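Local coordinates for periplasmic binding protein (Veillonella parvula, PDB 4N01), which probably binds a solute in the periplasm and delivers it for transport across the inner membrane, at residues Ile213-Asp218 and Lys249-Gly254; Glu287-Asn292 and Gly304-Val309. All blocks are in the same frame, centred on the assembly; numbering follows the deposited sequence.

Contact 1: Ile213-Asp218 and Lys249-Gly254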
loop_
_atom_site.group_PDB
_atom_site.type_symbol
_atom_site.label_atom_id
_atom_site.label_comp_id
_atom_site.label_asym_id
_atom_site.label_seq_id
_atom_site.Cartn_x
_atom_site.Cartn_y
_atom_site.Cartn_z
ATOM N N ILE A 213 4.792 4.892 13.662
ATOM C CA ILE A 213 4.660 3.620 12.962
ATOM C C ILE A 213 5.929 2.782 13.146
ATOM O O ILE A 213 7.031 3.204 12.779
ATOM C CB ILE A 213 4.396 3.821 11.458
ATOM C CG1 ILE A 213 3.065 4.552 11.254
ATOM C CG2 ILE A 213 4.356 2.473 10.768
ATOM C CD1 ILE A 213 3.190 6.046 11.201
ATOM N N TYR A 214 5.767 1.589 13.707
ATOM C CA TYR A 214 6.893 0.710 13.992
ATOM C C TYR A 214 6.813 -0.473 13.032
ATOM O O TYR A 214 5.962 -1.358 13.182
ATOM C CB TYR A 214 6.826 0.260 15.460
ATOM C CG TYR A 214 7.874 -0.744 15.923
ATOM C CD1 TYR A 214 9.034 -0.324 16.563
ATOM C CD2 TYR A 214 7.680 -2.110 15.758
ATOM C CE1 TYR A 214 9.981 -1.236 17.011
ATOM C CE2 TYR A 214 8.620 -3.026 16.202
ATOM C CZ TYR A 214 9.766 -2.584 16.825
ATOM O OH TYR A 214 10.688 -3.502 17.264
ATOM N N ASP A 215 7.672 -0.475 12.019
ATOM C CA ASP A 215 7.680 -1.584 11.072
ATOM C C ASP A 215 8.470 -2.749 11.627
ATOM O O ASP A 215 8.029 -3.908 11.582
ATOM C CB ASP A 215 8.304 -1.163 9.749
ATOM C CG ASP A 215 8.399 -2.313 8.771
ATOM O OD1 ASP A 215 7.454 -2.495 7.972
ATOM O OD2 ASP A 215 9.412 -3.053 8.804
ATOM N N SER A 216 9.656 -2.433 12.135
ATOM C CA SER A 216 10.584 -3.429 12.635
ATOM C C SER A 216 11.745 -2.682 13.272
ATOM O O SER A 216 11.789 -1.450 13.241
ATOM C CB SER A 216 11.087 -4.298 11.488
ATOM O OG SER A 216 11.636 -3.494 10.455
ATOM N N GLU A 217 12.687 -3.411 13.852
ATOM C CA GLU A 217 13.889 -2.766 14.359
ATOM C C GLU A 217 15.104 -3.642 14.142
ATOM O O GLU A 217 15.002 -4.867 14.096
ATOM C CB GLU A 217 13.753 -2.389 15.842
ATOM C CG GLU A 217 13.756 -3.571 16.803
ATOM C CD GLU A 217 13.782 -3.142 18.267
ATOM O OE1 GLU A 217 12.796 -2.529 18.742
ATOM O OE2 GLU A 217 14.791 -3.417 18.952
ATOM N N ASP A 218 16.254 -3.000 13.980
ATOM C CA ASP A 218 17.533 -3.695 13.900
ATOM C C ASP A 218 18.502 -2.744 14.572
ATOM O O ASP A 218 19.284 -2.061 13.905
ATOM C CB ASP A 218 17.924 -3.943 12.442
ATOM C CG ASP A 218 18.927 -5.071 12.290
ATOM O OD1 ASP A 218 18.891 -6.014 13.108
ATOM O OD2 ASP A 218 19.749 -5.020 11.350
ATOM N N LYS A 249 11.417 10.748 2.661
ATOM C CA LYS A 249 11.415 9.325 2.315
ATOM C C LYS A 249 10.149 8.679 2.833
ATOM O O LYS A 249 9.614 9.101 3.856
ATOM C CB LYS A 249 12.615 8.633 2.962
ATOM C CG LYS A 249 13.956 9.133 2.463
ATOM C CD LYS A 249 15.099 8.457 3.196
ATOM C CE LYS A 249 16.425 8.878 2.591
ATOM N NZ LYS A 249 16.322 8.877 1.106
ATOM N N THR A 250 9.669 7.649 2.141
ATOM C CA THR A 250 8.519 6.920 2.650
ATOM C C THR A 250 8.908 6.147 3.910
ATOM O O THR A 250 8.192 6.189 4.905
ATOM C CB THR A 250 7.949 5.943 1.614
ATOM O OG1 THR A 250 9.014 5.173 1.049
ATOM C CG2 THR A 250 7.235 6.693 0.502
ATOM N N TRP A 251 10.040 5.437 3.848
ATOM C CA TRP A 251 10.500 4.564 4.939
ATOM C C TRP A 251 12.011 4.659 5.114
ATOM O O TRP A 251 12.742 4.703 4.132
ATOM C CB TRP A 251 10.159 3.093 4.641
ATOM C CG TRP A 251 8.684 2.824 4.475
ATOM C CD1 TRP A 251 7.963 2.880 3.312
ATOM C CD2 TRP A 251 7.749 2.473 5.512
ATOM N NE1 TRP A 251 6.639 2.581 3.563
ATOM C CE2 TRP A 251 6.484 2.325 4.905
ATOM C CE3 TRP A 251 7.865 2.248 6.891
ATOM C CZ2 TRP A 251 5.337 1.972 5.631
ATOM C CZ3 TRP A 251 6.729 1.903 7.610
ATOM C CH2 TRP A 251 5.480 1.763 6.974
ATOM N N ALA A 252 12.475 4.656 6.360
ATOM C CA ALA A 252 13.909 4.673 6.636
ATOM C C ALA A 252 14.121 4.386 8.098
ATOM O O ALA A 252 13.172 4.330 8.871
ATOM C CB ALA A 252 14.513 6.033 6.294
ATOM N N LYS A 253 15.378 4.233 8.479
ATOM C CA LYS A 253 15.710 4.060 9.881
ATOM C C LYS A 253 15.525 5.371 10.633
ATOM O O LYS A 253 15.869 6.433 10.125
ATOM C CB LYS A 253 17.155 3.576 10.028
ATOM C CG LYS A 253 17.330 2.068 9.903
ATOM C CD LYS A 253 18.517 1.587 10.743
ATOM C CE LYS A 253 18.619 0.064 10.764
ATOM N NZ LYS A 253 18.929 -0.481 9.417
ATOM N N GLY A 254 14.971 5.289 11.837
ATOM C CA GLY A 254 14.857 6.447 12.713
ATOM C C GLY A 254 15.740 6.221 13.934
ATOM O O GLY A 254 16.418 5.196 14.033
#
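Trp251 packs on Ile213 and Asp215 in a small apolar contact between two sheets of one lobe of this alpha/beta binding protein. Ile213 lies on strand 209-214 of the parallel sheet; beyond it, the weakly bonded strand at about 216-217 and strand 251-253 flank 221-224 in a three-stranded antiparallel sheet. The indole spans the gap between the backbones, Asp215 CA and Trp251 CA being 9.1 Å apart. The benzo end of the ring does the touching. Ile213 CG2, set anti to the backbone N, reaches Trp251 CZ3 at 4.0 Å, the two side chains crossing at about a right angle. Asp215 offers only its methylene, CB lying 4.1 Å from Trp251 CZ3. The carboxylate turns to other partners: Asp215 OD1 is bonded to Tyr272 OH outside the segments, and Asp215 OD2 uses its anti lone pair for Ser216 OG, next in the chain, at 2.8 Å. Phe222 and Leu311 also touch the indole. At the exposed end of the contact Lys253 CE lies 3.9 Å from Asp218 O; the bend at the last torsion (chi4 66°) sets only the direction of Lys253 NZ, which stays 5.0 Å from Asp218 OD2.

Contact 2: Glu287-Asn292 and Gly304-Val309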
loop_
_atom_site.group_PDB
_atom_site.type_symbol
_atom_site.label_atom_id
_atom_site.label_comp_id
_atom_site.label_asym_id
_atom_site.label_seq_id
_atom_site.Cartn_x
_atom_site.Cartn_y
_atom_site.Cartn_z
ATOM N N GLU A 287 6.308 -6.833 23.026
ATOM C CA GLU A 287 7.169 -7.244 24.130
ATOM C C GLU A 287 8.586 -6.683 23.970
ATOM O O GLU A 287 9.258 -6.400 24.964
ATOM C CB GLU A 287 7.181 -8.769 24.287
ATOM C CG GLU A 287 5.843 -9.333 24.781
ATOM C CD GLU A 287 5.337 -8.651 26.054
ATOM O OE1 GLU A 287 6.072 -8.652 27.074
ATOM O OE2 GLU A 287 4.205 -8.108 26.038
ATOM N N LYS A 288 9.018 -6.510 22.720
ATOM C CA LYS A 288 10.342 -5.964 22.419
ATOM C C LYS A 288 10.385 -4.494 22.830
ATOM O O LYS A 288 11.397 -4.007 23.349
ATOM C CB LYS A 288 10.643 -6.101 20.920
ATOM C CG LYS A 288 12.068 -5.751 20.501
ATOM C CD LYS A 288 13.061 -6.815 20.965
ATOM C CE LYS A 288 14.506 -6.422 20.653
ATOM N NZ LYS A 288 14.682 -6.080 19.217
ATOM N N ILE A 289 9.272 -3.795 22.612
ATOM C CA ILE A 289 9.181 -2.380 22.957
ATOM C C ILE A 289 9.104 -2.219 24.480
ATOM O O ILE A 289 9.821 -1.398 25.071
ATOM C CB ILE A 289 7.984 -1.711 22.244
ATOM C CG1 ILE A 289 8.261 -1.604 20.737
ATOM C CG2 ILE A 289 7.687 -0.330 22.829
ATOM C CD1 ILE A 289 7.036 -1.173 19.927
ATOM N N LYS A 290 8.261 -3.024 25.120
ATOM C CA LYS A 290 8.103 -2.975 26.570
ATOM C C LYS A 290 9.396 -3.278 27.304
ATOM O O LYS A 290 9.610 -2.781 28.404
ATOM C CB LYS A 290 7.051 -3.982 27.034
ATOM C CG LYS A 290 5.613 -3.643 26.680
ATOM C CD LYS A 290 4.723 -4.771 27.199
ATOM C CE LYS A 290 3.260 -4.397 27.258
ATOM N NZ LYS A 290 2.520 -5.412 28.069
ATOM N N ALA A 291 10.251 -4.098 26.702
ATOM C CA ALA A 291 11.464 -4.561 27.376
ATOM C C ALA A 291 12.623 -3.578 27.226
ATOM O O ALA A 291 13.691 -3.773 27.811
ATOM C CB ALA A 291 11.869 -5.928 26.851
ATOM N N ASN A 292 12.399 -2.518 26.453
ATOM C CA ASN A 292 13.422 -1.503 26.200
ATOM C C ASN A 292 13.314 -0.378 27.235
ATOM O O ASN A 292 12.372 0.423 27.200
ATOM C CB ASN A 292 13.248 -0.953 24.788
ATOM C CG ASN A 292 14.405 -0.063 24.346
ATOM O OD1 ASN A 292 15.103 0.539 25.163
ATOM N ND2 ASN A 292 14.602 0.026 23.039
ATOM N N GLY A 304 -0.148 1.587 27.104
ATOM C CA GLY A 304 -0.391 0.354 26.366
ATOM C C GLY A 304 -1.153 0.586 25.076
ATOM O O GLY A 304 -1.982 -0.222 24.664
ATOM N N HIS A 305 -0.864 1.704 24.428
ATOM C CA HIS A 305 -1.531 2.069 23.177
ATOM C C HIS A 305 -0.809 1.478 21.967
ATOM O O HIS A 305 -0.151 2.200 21.206
ATOM C CB HIS A 305 -1.588 3.588 23.046
ATOM C CG HIS A 305 -2.568 4.246 23.959
ATOM N ND1 HIS A 305 -3.656 3.580 24.511
ATOM C CD2 HIS A 305 -2.656 5.518 24.420
ATOM C CE1 HIS A 305 -4.343 4.404 25.266
ATOM N NE2 HIS A 305 -3.757 5.598 25.229
ATOM N N PHE A 306 -0.929 0.166 21.794
ATOM C CA PHE A 306 -0.337 -0.534 20.654
ATOM C C PHE A 306 -1.425 -0.950 19.678
ATOM O O PHE A 306 -2.398 -1.601 20.067
ATOM C CB PHE A 306 0.412 -1.783 21.135
ATOM C CG PHE A 306 1.532 -1.485 22.098
ATOM C CD1 PHE A 306 2.698 -0.867 21.656
ATOM C CD2 PHE A 306 1.415 -1.807 23.446
ATOM C CE1 PHE A 306 3.737 -0.582 22.550
ATOM C CE2 PHE A 306 2.451 -1.524 24.347
ATOM C CZ PHE A 306 3.611 -0.910 23.897
ATOM N N ILE A 307 -1.245 -0.602 18.407
ATOM C CA ILE A 307 -2.258 -0.837 17.384
ATOM C C ILE A 307 -1.690 -1.667 16.236
ATOM O O ILE A 307 -0.633 -1.358 15.689
ATOM C CB ILE A 307 -2.775 0.494 16.841
ATOM C CG1 ILE A 307 -3.501 1.239 17.959
ATOM C CG2 ILE A 307 -3.724 0.280 15.667
ATOM C CD1 ILE A 307 -3.996 2.555 17.543
ATOM N N ARG A 308 -2.396 -2.731 15.886
ATOM C CA ARG A 308 -1.914 -3.691 14.889
ATOM C C ARG A 308 -2.385 -3.320 13.495
ATOM O O ARG A 308 -3.568 -3.036 13.300
ATOM C CB ARG A 308 -2.457 -5.072 15.241
ATOM C CG ARG A 308 -2.002 -6.200 14.330
ATOM C CD ARG A 308 -2.687 -7.480 14.743
ATOM N NE ARG A 308 -2.209 -8.639 13.990
ATOM C CZ ARG A 308 -2.655 -8.970 12.786
ATOM N NH1 ARG A 308 -3.576 -8.214 12.203
ATOM N NH2 ARG A 308 -2.183 -10.047 12.166
ATOM N N VAL A 309 -1.480 -3.321 12.519
ATOM C CA VAL A 309 -1.898 -3.195 11.117
ATOM C C VAL A 309 -1.132 -4.171 10.254
ATOM O O VAL A 309 -0.084 -4.677 10.658
ATOM C CB VAL A 309 -1.631 -1.780 10.537
ATOM C CG1 VAL A 309 -2.427 -0.716 11.286
ATOM C CG2 VAL A 309 -0.122 -1.460 10.540
#
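Phe306 meets Ile289 and Lys290 in a contact made of hydrocarbon alone. CG2 of the buried Ile289 comes to the edge of the phenyl ring, near its plane, at 4.0 Å from Phe306 CE1. That methyl stands anti to the backbone N (chi1 -70°, measured to CG1), the bond from CA to CB is directed toward the strand, and the two side chains run antiparallel alongside one another. On the other flank of the ring the exposed Lys290 contributes its aliphatic part: extended beyond CG, the chain brings CE to 4.2 Å from Phe306 CE2, approaching obliquely.

These residues belong to a beta-alpha-beta crossover, in which the chain leaves strand 266-270, passes through helix 280-290 and the short helix 299-303, and returns as the parallel edge strand 306-309. Ile267, Phe282 and Ile286 also touch the Phe306 ring, whereas Ile307 and Val309 pack against helix 320-332 on the opposite face of the sheet.

The polar interactions stay within each segment or lead elsewhere. Lys290 NZ makes a long salt bridge of 3.8 Å to Glu287 OE2, one helical turn back on the exposed side. Where the helix finishes, Asn292 N bonds to Ile289 O at 3.1 Å. Ahead of the strand, Gly304 has a positive phi of 67° in a Schellman motif closing helix 299-303, and His305 is the centre of an inverse gamma turn. Arg308 NE forms a salt bridge with Asp271 OD1.

Contacts 1 and 2 share the four-stranded parallel sheet but use it differently: contact 1 joins the end of strand 209-214 to the small antiparallel sheet, while contact 2 seats a helix on edge strand 306-309. Both are partly buried, each pairing a buried isoleucine with an aromatic ring and placing a lysine at its exposed margin; contact 2 lies farther out, its centre about 22 Å from that of the chain against about 15 Å. Contact 1 uses the methylene of an aspartate whose carboxylate is bonded to other residues, whereas in contact 2 a lysine's aliphatic chain plays that part. The two meet directly where Tyr214 CD1 packs 4.0 Å from Ile289 CD1 and Glu217 OE2 bridges to Lys288 NZ at 2.7 Å.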